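PDB 3UAM: chitin binding domain from Burkholderia pseudomallei, which probably binds chitin and, as a member of the AA10 lytic polysaccharide monooxygenase family, may cleave crystalline polysaccharide oxidatively. Local coordinates for residues Y131-P136 / P186-Y191; Y191-A196 / V210-F215. All blocks are in the same frame, centred on the assembly; numbering follows the deposited sequence.

Contact 1: residues Y131-P136 / P186-Y191; sequences YWITKP and PTRTGY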
loop_
_atom_site.group_PDB
_atom_site.type_symbol
_atom_site.label_atom_id
_atom_site.label_comp_id
_atom_site.label_asym_id
_atom_site.label_seq_id
_atom_site.Cartn_x
_atom_site.Cartn_y
_atom_site.Cartn_z
ATOM N N TYR A 131 1.972 -6.925 -0.783
ATOM C CA TYR A 131 3.199 -6.197 -1.040
ATOM C C TYR A 131 3.640 -6.453 -2.478
ATOM O O TYR A 131 3.859 -7.573 -2.866
ATOM C CB TYR A 131 4.276 -6.586 -0.042
ATOM C CG TYR A 131 3.844 -6.301 1.379
ATOM C CD1 TYR A 131 4.075 -5.053 1.942
ATOM C CD2 TYR A 131 3.177 -7.255 2.140
ATOM C CE1 TYR A 131 3.677 -4.764 3.228
ATOM C CE2 TYR A 131 2.786 -6.971 3.437
ATOM C CZ TYR A 131 3.033 -5.710 3.973
ATOM O OH TYR A 131 2.644 -5.356 5.251
ATOM N N TRP A 132 3.772 -5.378 -3.235
ATOM C CA TRP A 132 4.128 -5.402 -4.650
ATOM C C TRP A 132 5.480 -4.755 -4.848
ATOM O O TRP A 132 5.812 -3.768 -4.171
ATOM C CB TRP A 132 3.086 -4.611 -5.475
ATOM C CG TRP A 132 1.649 -5.043 -5.273
ATOM C CD1 TRP A 132 0.725 -4.546 -4.352
ATOM C CD2 TRP A 132 0.928 -6.099 -6.010
ATOM N NE1 TRP A 132 -0.495 -5.204 -4.493
ATOM C CE2 TRP A 132 -0.420 -6.149 -5.457
ATOM C CE3 TRP A 132 1.265 -6.968 -7.030
ATOM C CZ2 TRP A 132 -1.365 -7.062 -5.907
ATOM C CZ3 TRP A 132 0.306 -7.879 -7.478
ATOM C CH2 TRP A 132 -0.990 -7.907 -6.941
ATOM N N ILE A 133 6.248 -5.267 -5.807
ATOM C CA ILE A 133 7.618 -4.833 -6.008
ATOM C C ILE A 133 7.806 -4.500 -7.498
ATOM O O ILE A 133 7.277 -5.199 -8.392
ATOM C CB ILE A 133 8.636 -5.907 -5.549
ATOM C CG1 ILE A 133 10.069 -5.378 -5.609
ATOM C CG2 ILE A 133 8.525 -7.160 -6.406
ATOM C CD1 ILE A 133 10.424 -4.342 -4.579
ATOM N N THR A 134 8.558 -3.428 -7.737
ATOM C CA THR A 134 8.885 -2.991 -9.073
ATOM C C THR A 134 9.766 -4.031 -9.745
ATOM O O THR A 134 10.536 -4.748 -9.104
ATOM C CB THR A 134 9.573 -1.604 -9.082
ATOM O OG1 THR A 134 10.598 -1.550 -8.065
ATOM C CG2 THR A 134 8.568 -0.486 -8.832
ATOM N N LYS A 135 9.633 -4.114 -11.054
ATOM C CA LYS A 135 10.417 -5.031 -11.854
ATOM C C LYS A 135 11.857 -4.540 -11.966
ATOM O O LYS A 135 12.117 -3.321 -11.920
ATOM C CB LYS A 135 9.856 -5.113 -13.274
ATOM C CG LYS A 135 8.396 -5.512 -13.405
ATOM C CD LYS A 135 8.026 -5.539 -14.884
ATOM C CE LYS A 135 6.554 -5.905 -15.082
ATOM N NZ LYS A 135 6.098 -5.557 -16.457
ATOM N N PRO A 136 12.805 -5.483 -12.145
ATOM C CA PRO A 136 14.136 -5.090 -12.538
ATOM C C PRO A 136 13.988 -4.328 -13.837
ATOM O O PRO A 136 13.234 -4.751 -14.702
ATOM C CB PRO A 136 14.863 -6.420 -12.799
ATOM C CG PRO A 136 14.016 -7.483 -12.223
ATOM C CD PRO A 136 12.634 -6.947 -12.070
ATOM N N PRO A 186 13.506 -9.483 -2.708
ATOM C CA PRO A 186 14.088 -10.237 -3.822
ATOM C C PRO A 186 15.415 -9.622 -4.291
ATOM O O PRO A 186 15.918 -8.689 -3.678
ATOM C CB PRO A 186 13.018 -10.125 -4.900
ATOM C CG PRO A 186 12.389 -8.797 -4.643
ATOM C CD PRO A 186 12.473 -8.545 -3.167
ATOM N N THR A 187 15.958 -10.160 -5.374
ATOM C CA THR A 187 17.204 -9.692 -5.979
ATOM C C THR A 187 16.973 -8.462 -6.867
ATOM O O THR A 187 16.230 -8.533 -7.842
ATOM C CB THR A 187 17.807 -10.822 -6.830
ATOM O OG1 THR A 187 18.054 -11.948 -5.975
ATOM C CG2 THR A 187 19.125 -10.385 -7.542
ATOM N N ARG A 188 17.591 -7.340 -6.509
ATOM C CA ARG A 188 17.452 -6.071 -7.244
ATOM C C ARG A 188 18.721 -5.226 -7.058
ATOM O O ARG A 188 19.510 -5.458 -6.136
ATOM C CB ARG A 188 16.264 -5.246 -6.719
ATOM C CG ARG A 188 14.851 -5.807 -6.899
ATOM C CD ARG A 188 14.440 -5.873 -8.351
ATOM N NE ARG A 188 13.046 -6.249 -8.529
ATOM C CZ ARG A 188 12.561 -7.492 -8.474
ATOM N NH1 ARG A 188 13.351 -8.520 -8.212
ATOM N NH2 ARG A 188 11.266 -7.713 -8.668
ATOM N N THR A 189 18.916 -4.263 -7.953
ATOM C CA THR A 189 19.890 -3.189 -7.774
ATOM C C THR A 189 19.221 -1.833 -8.042
ATOM O O THR A 189 18.289 -1.736 -8.835
ATOM C CB THR A 189 21.056 -3.339 -8.758
ATOM O OG1 THR A 189 21.385 -4.725 -8.855
ATOM C CG2 THR A 189 22.278 -2.561 -8.289
ATOM N N GLY A 190 19.705 -0.786 -7.375
ATOM C CA GLY A 190 19.225 0.569 -7.643
ATOM C C GLY A 190 17.862 0.840 -7.025
ATOM O O GLY A 190 17.423 0.134 -6.134
ATOM N N TYR A 191 17.200 1.880 -7.524
ATOM C CA TYR A 191 15.938 2.365 -6.950
ATOM C C TYR A 191 14.764 1.456 -7.346
ATOM O O TYR A 191 14.578 1.106 -8.535
ATOM C CB TYR A 191 15.688 3.815 -7.388
ATOM C CG TYR A 191 14.343 4.418 -7.022
ATOM C CD1 TYR A 191 13.747 4.195 -5.785
ATOM C CD2 TYR A 191 13.705 5.259 -7.905
ATOM C CE1 TYR A 191 12.525 4.762 -5.472
ATOM C CE2 TYR A 191 12.498 5.845 -7.604
ATOM C CZ TYR A 191 11.904 5.597 -6.390
ATOM O OH TYR A 191 10.691 6.201 -6.131
#

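Contact 2: residues Y191-A196 / V210-F215; sequences YHVLLA and VIDLNF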
loop_
_atom_site.group_PDB
_atom_site.type_symbol
_atom_site.label_atom_id
_atom_site.label_comp_id
_atom_site.label_asym_id
_atom_site.label_seq_id
_atom_site.Cartn_x
_atom_site.Cartn_y
_atom_site.Cartn_z
ATOM N N TYR A 191 17.200 1.880 -7.524
ATOM C CA TYR A 191 15.938 2.365 -6.950
ATOM C C TYR A 191 14.764 1.456 -7.346
ATOM O O TYR A 191 14.578 1.106 -8.535
ATOM C CB TYR A 191 15.688 3.815 -7.388
ATOM C CG TYR A 191 14.343 4.418 -7.022
ATOM C CD1 TYR A 191 13.747 4.195 -5.785
ATOM C CD2 TYR A 191 13.705 5.259 -7.905
ATOM C CE1 TYR A 191 12.525 4.762 -5.472
ATOM C CE2 TYR A 191 12.498 5.845 -7.604
ATOM C CZ TYR A 191 11.904 5.597 -6.390
ATOM O OH TYR A 191 10.691 6.201 -6.131
ATOM N N HIS A 192 14.020 1.047 -6.323
ATOM C CA HIS A 192 12.833 0.242 -6.468
ATOM C C HIS A 192 11.761 0.690 -5.514
ATOM O O HIS A 192 12.040 1.349 -4.483
ATOM C CB HIS A 192 13.171 -1.216 -6.279
ATOM C CG HIS A 192 13.939 -1.768 -7.430
ATOM N ND1 HIS A 192 13.339 -2.164 -8.567
ATOM C CD2 HIS A 192 15.311 -1.871 -7.643
ATOM C CE1 HIS A 192 14.289 -2.526 -9.465
ATOM N NE2 HIS A 192 15.493 -2.353 -8.893
ATOM N N VAL A 193 10.521 0.409 -5.891
ATOM C CA VAL A 193 9.390 0.747 -5.044
ATOM C C VAL A 193 8.711 -0.505 -4.523
ATOM O O VAL A 193 8.436 -1.421 -5.273
ATOM C CB VAL A 193 8.415 1.674 -5.779
ATOM C CG1 VAL A 193 7.105 1.813 -5.002
ATOM C CG2 VAL A 193 9.105 3.012 -6.027
ATOM N N LEU A 194 8.482 -0.538 -3.208
ATOM C CA LEU A 194 7.665 -1.542 -2.556
ATOM C C LEU A 194 6.338 -0.894 -2.231
ATOM O O LEU A 194 6.279 0.057 -1.426
ATOM C CB LEU A 194 8.342 -2.019 -1.275
ATOM C CG LEU A 194 7.649 -3.139 -0.466
ATOM C CD1 LEU A 194 7.635 -4.439 -1.219
ATOM C CD2 LEU A 194 8.346 -3.321 0.882
ATOM N N LEU A 195 5.281 -1.353 -2.884
ATOM C CA LEU A 195 3.955 -0.829 -2.652
ATOM C C LEU A 195 3.246 -1.739 -1.661
ATOM O O LEU A 195 3.007 -2.921 -1.938
ATOM C CB LEU A 195 3.169 -0.759 -3.959
ATOM C CG LEU A 195 1.682 -0.403 -3.834
ATOM C CD1 LEU A 195 1.556 1.001 -3.255
ATOM C CD2 LEU A 195 1.004 -0.545 -5.193
ATOM N N ALA A 196 2.923 -1.185 -0.503
ATOM C CA ALA A 196 2.216 -1.930 0.537
ATOM C C ALA A 196 0.759 -1.488 0.502
ATOM O O ALA A 196 0.490 -0.261 0.549
ATOM C CB ALA A 196 2.849 -1.644 1.899
ATOM N N VAL A 210 3.297 3.441 -0.538
ATOM C CA VAL A 210 4.548 3.329 -1.267
ATOM C C VAL A 210 5.757 3.535 -0.350
ATOM O O VAL A 210 5.769 4.416 0.491
ATOM C CB VAL A 210 4.543 4.320 -2.467
ATOM C CG1 VAL A 210 5.944 4.616 -2.959
ATOM C CG2 VAL A 210 3.710 3.723 -3.587
ATOM N N ILE A 211 6.754 2.660 -0.507
ATOM C CA ILE A 211 7.982 2.677 0.266
ATOM C C ILE A 211 9.119 2.662 -0.730
ATOM O O ILE A 211 9.157 1.794 -1.631
ATOM C CB ILE A 211 8.147 1.425 1.158
ATOM C CG1 ILE A 211 6.939 1.261 2.069
ATOM C CG2 ILE A 211 9.417 1.542 1.989
ATOM C CD1 ILE A 211 6.822 -0.108 2.700
ATOM N N ASP A 212 10.012 3.630 -0.586
ATOM C CA ASP A 212 11.067 3.836 -1.556
ATOM C C ASP A 212 12.345 3.171 -1.077
ATOM O O ASP A 212 12.775 3.402 0.037
ATOM C CB ASP A 212 11.304 5.329 -1.755
ATOM C CG ASP A 212 10.157 6.009 -2.472
ATOM O OD1 ASP A 212 9.858 5.654 -3.657
ATOM O OD2 ASP A 212 9.570 6.934 -1.846
ATOM N N LEU A 213 12.950 2.367 -1.949
ATOM C CA LEU A 213 14.089 1.510 -1.621
ATOM C C LEU A 213 15.264 1.754 -2.572
ATOM O O LEU A 213 15.067 1.990 -3.764
ATOM C CB LEU A 213 13.675 0.033 -1.726
ATOM C CG LEU A 213 12.456 -0.419 -0.906
ATOM C CD1 LEU A 213 12.197 -1.909 -1.157
ATOM C CD2 LEU A 213 12.613 -0.136 0.583
ATOM N N ASN A 214 16.477 1.670 -2.024
ATOM C CA ASN A 214 17.687 1.698 -2.807
ATOM C C ASN A 214 18.515 0.449 -2.526
ATOM O O ASN A 214 19.089 0.302 -1.454
ATOM C CB ASN A 214 18.526 2.938 -2.491
ATOM C CG ASN A 214 19.601 3.168 -3.534
ATOM O OD1 ASN A 214 19.330 3.098 -4.731
ATOM N ND2 ASN A 214 20.817 3.459 -3.089
ATOM N N PHE A 215 18.561 -0.443 -3.508
ATOM C CA PHE A 215 19.242 -1.718 -3.358
ATOM C C PHE A 215 20.688 -1.516 -3.739
ATOM O O PHE A 215 20.985 -0.942 -4.795
ATOM C CB PHE A 215 18.634 -2.777 -4.283
ATOM C CG PHE A 215 17.352 -3.391 -3.772
ATOM C CD1 PHE A 215 16.146 -2.752 -3.952
ATOM C CD2 PHE A 215 17.352 -4.644 -3.185
ATOM C CE1 PHE A 215 14.966 -3.325 -3.537
ATOM C CE2 PHE A 215 16.169 -5.232 -2.754
ATOM C CZ PHE A 215 14.977 -4.572 -2.937
#

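Contact 1: residues Y131-P136 / P186-Y191
At one end of the beta-sandwich core, the loop 186-189, which leads into strand 190-200, meets the chain leaving strand 126-133, and Arg188 carries most of the contact with Ile133, Thr134 and Pro136. Its guanidinium grips the carbonyl of Thr134 side-on, two nitrogens converging on a single oxygen: Arg188 NE to Thr134 O is 3.0 Å and Arg188 NH2 to Thr134 O is 3.1 Å, with N-H...O angles of 154° and 144°. That oxygen lies in the guanidinium plane, and the NE donor lies in the carbonyl plane, whereas NH2 comes in tilted from it. The remaining terminal nitrogen turns back on its own loop, where Arg188 NH1 reaches Thr187 O at 2.9 Å from above the carbonyl plane. Bonds at two edges thus fix the rotation of the flat group. A bend at chi2 (-67°) brings the guanidinium alongside the end of strand 126-133.

Prolines pack over both faces near the rim: Pro136 CD lies 3.6 Å from Arg188 NE, and Pro186 CG sits over the opposite face. Ile133 slides alongside, its CG2 3.6 Å from Arg188 NH2, while its CG1 meets Pro186 CG at 4.2 Å. Thr134 OG1 is hydrogen-bonded to His192 ND1 and Val193 N. An arginine side chain bonding a main-chain carbonyl here ties two loops together at one end of the immunoglobulin-like sandwich expected of AA10 proteins.

Contact 2: residues Y191-A196 / V210-F215
Tyr191 and Asp212 meet through their side chains on one face of two antiparallel strands, with Tyr191 OH donating to Asp212 OD1 at 2.7 Å. The hydroxyl approaches from above the carboxylate plane, and the ring and carboxylate planes are mutually oblique. With CG anti to the backbone N (chi1 173°), the tyrosine lies along the sheet and presents its ring edge to both Asp212 OD1 and Leu213 O. Arg30 forms a salt bridge with the same OD1, so this buried oxygen has both a hydroxyl and a cationic partner, which would probably favour the ionised carboxylate.

The main-chain bonds define the register. His192 and Leu213 form one hydrogen-bonded pair, with His192 N to Leu213 O and Leu213 N to His192 O both 2.9 Å; Leu194 and Ile211 form the next, with Leu194 N to Ile211 O at 2.9 Å and Ile211 N to Leu194 O at 2.8 Å. The segment directions differ by 155°, as expected of a twisted beta hairpin, here strands 190-200 and 205-215 of the mixed sheet in the LPMO core. Between these pairs, Val193 N is satisfied by Thr134 OG1 and Val193 O by Thr134 N, just past the end of strand 126-133, and Asp212 bonds through its backbone to His106.

The Phe215 ring meets the His192 imidazole obliquely, planes at 85°, with Phe215 CD1 3.9 Å from His192 CD2; His192 ND1 is bonded to Thr134 OG1. Here Leu194 packs on strand 113-121, Ile211 and Leu213 on strand 106-108. On the Tyr191 face, Leu195 CD1 presses tightly on Val210 CG2 at 3.5 Å.

Along the chain, 131-136 comes first, and contact 1 closes a long loop when residues 186-191 return to it after 49 intervening residues. Contact 2 then follows in series: from the shared Tyr191 the chain continues along strand 190-200, and after 13 residues 210-215 folds back on it. Neither loop encloses or crosses the other. Strand 190-200 is the common element, lying between strands 126-133 and 205-215 in the mixed sheet. The two contacts, with centres about 7 Å apart, also touch directly: Trp132 O is 2.8 Å from Leu195 N, and Arg188 O packs against Phe215 CB at 3.4 Å. They tie together the exit of strand 126-133, the loop 186-189 and the C-terminal hairpin 190-215.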